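Local coordinates for translocator protein bipD (Burkholderia pseudomallei, PDB 3NFT) that is required for invasion of epithelial cells and survival inside host cells, and probably regulates secretion of effectors BipB and BipC and their insertion into the target membrane, at residues Glu145-Thr148 with Lys149-Gln152; Glu270-Ser273 with His274-Asn278. One frame throughout, in Å; residues are numbered along the deposited sequence.

Contact 1. Residues Glu145-Thr148 with Lys149-Gln152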
loop_
_atom_site.group_PDB
_atom_site.type_symbol
_atom_site.label_atom_id
_atom_site.label_comp_id
_atom_site.label_asym_id
_atom_site.label_seq_id
_atom_site.Cartn_x
_atom_site.Cartn_y
_atom_site.Cartn_z
ATOM N N GLU A 145 -7.779 -25.584 -4.453
ATOM C CA GLU A 145 -8.381 -26.721 -3.716
ATOM C C GLU A 145 -9.639 -27.207 -4.410
ATOM O O GLU A 145 -9.801 -28.389 -4.656
ATOM C CB GLU A 145 -8.771 -26.323 -2.282
ATOM C CG GLU A 145 -9.858 -27.227 -1.564
ATOM C CD GLU A 145 -9.352 -28.588 -1.184
ATOM O OE1 GLU A 145 -10.147 -29.418 -0.677
ATOM O OE2 GLU A 145 -8.146 -28.828 -1.373
ATOM N N GLY A 146 -10.521 -26.279 -4.732
ATOM C CA GLY A 146 -11.799 -26.651 -5.344
ATOM C C GLY A 146 -11.634 -27.224 -6.733
ATOM O O GLY A 146 -12.247 -28.232 -7.105
ATOM N N LEU A 147 -10.810 -26.577 -7.536
ATOM C CA LEU A 147 -10.588 -27.073 -8.882
ATOM C C LEU A 147 -9.887 -28.435 -8.854
ATOM O O LEU A 147 -10.145 -29.276 -9.702
ATOM C CB LEU A 147 -9.852 -26.052 -9.735
ATOM C CG LEU A 147 -10.751 -25.042 -10.483
ATOM C CD1 LEU A 147 -11.511 -25.673 -11.636
ATOM C CD2 LEU A 147 -11.756 -24.339 -9.556
ATOM N N THR A 148 -9.003 -28.645 -7.886
ATOM C CA THR A 148 -8.333 -29.931 -7.806
ATOM C C THR A 148 -9.302 -31.014 -7.331
ATOM O O THR A 148 -9.238 -32.154 -7.772
ATOM C CB THR A 148 -7.068 -29.868 -6.924
ATOM O OG1 THR A 148 -6.186 -28.855 -7.454
ATOM C CG2 THR A 148 -6.350 -31.220 -6.888
ATOM N N LYS A 149 -10.214 -30.658 -6.427
ATOM C CA LYS A 149 -11.260 -31.599 -6.067
ATOM C C LYS A 149 -12.131 -31.993 -7.256
ATOM O O LYS A 149 -12.474 -33.169 -7.452
ATOM C CB LYS A 149 -12.112 -31.004 -4.951
ATOM C CG LYS A 149 -13.258 -31.870 -4.574
ATOM C CD LYS A 149 -12.883 -33.177 -3.924
ATOM C CE LYS A 149 -14.101 -33.735 -3.170
ATOM N NZ LYS A 149 -13.977 -35.165 -2.865
ATOM N N TYR A 150 -12.516 -31.006 -8.054
ATOM C CA TYR A 150 -13.210 -31.261 -9.314
ATOM C C TYR A 150 -12.440 -32.208 -10.218
ATOM O O TYR A 150 -12.958 -33.190 -10.725
ATOM C CB TYR A 150 -13.451 -29.948 -10.017
ATOM C CG TYR A 150 -13.690 -29.980 -11.518
ATOM C CD1 TYR A 150 -14.784 -30.645 -12.081
ATOM C CD2 TYR A 150 -12.867 -29.283 -12.375
ATOM C CE1 TYR A 150 -15.011 -30.617 -13.429
ATOM C CE2 TYR A 150 -13.085 -29.256 -13.742
ATOM C CZ TYR A 150 -14.165 -29.927 -14.273
ATOM O OH TYR A 150 -14.400 -29.874 -15.624
ATOM N N PHE A 151 -11.158 -31.884 -10.391
ATOM C CA PHE A 151 -10.252 -32.638 -11.266
ATOM C C PHE A 151 -10.190 -34.086 -10.786
ATOM O O PHE A 151 -10.273 -35.002 -11.585
ATOM C CB PHE A 151 -8.893 -31.937 -11.219
ATOM C CG PHE A 151 -7.907 -32.319 -12.297
ATOM C CD1 PHE A 151 -8.266 -32.410 -13.631
ATOM C CD2 PHE A 151 -6.554 -32.468 -11.949
ATOM C CE1 PHE A 151 -7.321 -32.676 -14.623
ATOM C CE2 PHE A 151 -5.608 -32.709 -12.927
ATOM C CZ PHE A 151 -5.985 -32.824 -14.255
ATOM N N GLN A 152 -10.074 -34.255 -9.459
ATOM C CA GLN A 152 -10.092 -35.536 -8.794
ATOM C C GLN A 152 -11.372 -36.293 -9.033
ATOM O O GLN A 152 -11.359 -37.489 -9.302
ATOM C CB GLN A 152 -9.813 -35.374 -7.293
ATOM C CG GLN A 152 -9.675 -36.640 -6.471
ATOM C CD GLN A 152 -9.247 -36.332 -5.035
ATOM O OE1 GLN A 152 -9.233 -35.175 -4.613
ATOM N NE2 GLN A 152 -8.869 -37.342 -4.290
#
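Leu147 and Tyr150 make the one side-chain contact across this turn of helix: methyl CD1 of Leu147 lies 3.9 Å from CD2 of the Tyr150 ring, the two at a slant. Tyr150 CG stands anti to its own N (chi1 158°), which also brings the ring edge to a backbone oxygen, with Tyr150 CD2 3.8 Å from Leu147 O, near the ring plane. That oxygen is closely surrounded, accepting the backbone bond from Phe151 N at 2.9 Å while Phe151 CB sits 3.3 Å from it. This is the packed side. Leu147 continues onto Leu268, Tyr150 onto Ile261, and Phe151 stacks on Phe54 and meets Phe78 at a steep angle, so helix 121-160 packs here against helices 244-295, 41-56 and 76-103. Lys149 marks the looser, exposed side: its CB lies 3.5 Å from Glu145 O, but the chain bends at chi2 (67°) and leads its ammonium away from the preceding turn. Four i to i+4 bonds join the two halves, the straightest being Tyr150 N to Gly146 O, 2.9 Å long with an N-H...O angle of 170°. Glu145 forms a salt bridge with Arg82; Gln152 accepts from Arg82 through OE1 and donates to Asp79 through NE2. The chemistry implies a helix cohering through its backbone, with Leu147, Tyr150 and Phe151 packed on neighbouring helices, Glu145 and Gln152 held by polar partners, and Lys149 exposed.

Contact 2. Residues Glu270-Ser273 with His274-Asn278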
loop_
_atom_site.group_PDB
_atom_site.type_symbol
_atom_site.label_atom_id
_atom_site.label_comp_id
_atom_site.label_asym_id
_atom_site.label_seq_id
_atom_site.Cartn_x
_atom_site.Cartn_y
_atom_site.Cartn_z
ATOM N N GLU A 270 -0.764 -23.187 -13.918
ATOM C CA GLU A 270 0.232 -22.191 -14.363
ATOM C C GLU A 270 -0.024 -20.816 -13.747
ATOM O O GLU A 270 0.892 -20.095 -13.375
ATOM C CB GLU A 270 0.241 -22.118 -15.887
ATOM C CG GLU A 270 0.900 -23.318 -16.532
ATOM C CD GLU A 270 0.643 -23.446 -18.015
ATOM O OE1 GLU A 270 -0.009 -22.554 -18.619
ATOM O OE2 GLU A 270 1.094 -24.465 -18.581
ATOM N N LYS A 271 -1.296 -20.440 -13.619
ATOM C CA LYS A 271 -1.639 -19.175 -13.019
ATOM C C LYS A 271 -1.331 -19.201 -11.520
ATOM O O LYS A 271 -0.862 -18.206 -10.975
ATOM C CB LYS A 271 -3.106 -18.857 -13.276
ATOM C CG LYS A 271 -3.428 -18.674 -14.727
ATOM C CD LYS A 271 -4.901 -18.491 -14.901
ATOM C CE LYS A 271 -5.237 -18.165 -16.327
ATOM N NZ LYS A 271 -6.705 -18.336 -16.525
ATOM N N TYR A 272 -1.572 -20.347 -10.867
ATOM C CA TYR A 272 -1.236 -20.534 -9.464
ATOM C C TYR A 272 0.294 -20.401 -9.270
ATOM O O TYR A 272 0.751 -19.772 -8.331
ATOM C CB TYR A 272 -1.728 -21.902 -9.021
ATOM C CG TYR A 272 -1.245 -22.340 -7.680
ATOM C CD1 TYR A 272 -1.642 -21.688 -6.509
ATOM C CD2 TYR A 272 -0.383 -23.424 -7.554
ATOM C CE1 TYR A 272 -1.172 -22.107 -5.259
ATOM C CE2 TYR A 272 0.065 -23.848 -6.312
ATOM C CZ TYR A 272 -0.334 -23.197 -5.169
ATOM O OH TYR A 272 0.140 -23.589 -3.935
ATOM N N SER A 273 1.062 -21.001 -10.165
ATOM C CA SER A 273 2.520 -20.870 -10.125
ATOM C C SER A 273 2.976 -19.408 -10.239
ATOM O O SER A 273 3.910 -18.988 -9.560
ATOM C CB SER A 273 3.142 -21.729 -11.224
ATOM O OG SER A 273 2.811 -23.091 -11.016
ATOM N N HIS A 274 2.317 -18.638 -11.101
ATOM C CA HIS A 274 2.566 -17.201 -11.200
ATOM C C HIS A 274 2.246 -16.476 -9.886
ATOM O O HIS A 274 3.015 -15.616 -9.438
ATOM C CB HIS A 274 1.812 -16.570 -12.379
ATOM C CG HIS A 274 2.012 -15.095 -12.485
ATOM N ND1 HIS A 274 1.047 -14.186 -12.101
ATOM C CD2 HIS A 274 3.076 -14.367 -12.898
ATOM C CE1 HIS A 274 1.500 -12.961 -12.303
ATOM N NE2 HIS A 274 2.730 -13.044 -12.778
ATOM N N GLN A 275 1.145 -16.841 -9.235
ATOM C CA GLN A 275 0.829 -16.306 -7.929
ATOM C C GLN A 275 1.917 -16.634 -6.908
ATOM O O GLN A 275 2.289 -15.777 -6.128
ATOM C CB GLN A 275 -0.559 -16.797 -7.434
ATOM C CG GLN A 275 -0.775 -16.961 -5.917
ATOM C CD GLN A 275 -0.700 -15.674 -5.141
ATOM O OE1 GLN A 275 -0.898 -14.569 -5.697
ATOM N NE2 GLN A 275 -0.425 -15.791 -3.834
ATOM N N ASN A 276 2.417 -17.864 -6.923
ATOM C CA ASN A 276 3.476 -18.245 -6.002
ATOM C C ASN A 276 4.760 -17.466 -6.266
ATOM O O ASN A 276 5.451 -17.104 -5.340
ATOM C CB ASN A 276 3.744 -19.737 -6.090
ATOM C CG ASN A 276 2.709 -20.563 -5.335
ATOM O OD1 ASN A 276 2.025 -20.054 -4.436
ATOM N ND2 ASN A 276 2.669 -21.874 -5.620
ATOM N N SER A 277 5.077 -17.221 -7.538
ATOM C CA SER A 277 6.192 -16.352 -7.913
ATOM C C SER A 277 5.976 -14.932 -7.390
ATOM O O SER A 277 6.878 -14.335 -6.801
ATOM C CB SER A 277 6.396 -16.376 -9.430
ATOM O OG SER A 277 7.423 -15.480 -9.815
ATOM N N ASN A 278 4.759 -14.395 -7.583
ATOM C CA ASN A 278 4.403 -13.085 -7.028
ATOM C C ASN A 278 4.566 -13.028 -5.501
ATOM O O ASN A 278 5.019 -12.016 -4.952
ATOM C CB ASN A 278 2.974 -12.689 -7.415
ATOM C CG ASN A 278 2.869 -12.167 -8.845
ATOM O OD1 ASN A 278 3.883 -11.884 -9.497
ATOM N ND2 ASN A 278 1.629 -11.976 -9.325
HETATM O O HOH W 1 -1.607 -15.695 -11.693
#
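His274 opens the second half of this helical stretch, its backbone N-H donating to Glu270 O with His274 N 3.1 Å away, and its ring is tied to the preceding turn through water. The water gives a proton to Lys271 O at 2.7 Å and lies 3.1 Å from His274 ND1, in the plane of the imidazole at its edge. Lys271 O therefore has two partners, the water and the N of Gln275, whose backbone bond is 3.0 Å long. Gln275 keeps CB 3.4 Å from Tyr272 O, then bends at chi2 (65°), and its side chain packs on Asp136 and Tyr140 of helix 121-160. Such packing fits the predicted coiled coil that includes this part of helix 244-295, in which Tyr272 also rests on Val144 of the partner helix. Asn276 makes the closest side-chain approach: its ND2 stands 3.2 Å above one face of the Tyr272 ring, displaced toward the rim and 3.3 Å from Tyr272 CZ. The amide and ring planes are 68° apart, so the nitrogen comes down on the ring without the amide lying flat against it. With CG beside its own N (chi1 -78°), the amide reaches back over the tyrosine, while its ND2 is hydrogen-bonded to Glu44 and its OD1 weakly to Gln92. Ser277 makes the last backbone bond across the two halves, its N 2.9 Å from Ser273 O. One residue on, Asn278 bonds back through its N to His274 O, while its ND2 is hydrogen-bonded to Asp120 of the second subunit.

Overall arrangement
From the N terminus, the chain first passes through helices 41-56 and 76-103, then reaches contact 1 in helix 121-160. It next traverses the intervening strands and short helices before entering helix 244-295, where contact 2 lies. Each contact spans adjoining turns of one helix and closes no intervening loop; the two occur in series, neither nesting nor crossing. The centres of contact 1 and contact 2 are about 17 Å apart and the nearest atoms of contact 1 and contact 2 about 8 Å apart, without touching. Both adjoin helices 41-56 and 76-103, and each packs on the long helix carrying the other. Contact 1 is the more central and buried, whereas contact 2 extends to the second subunit.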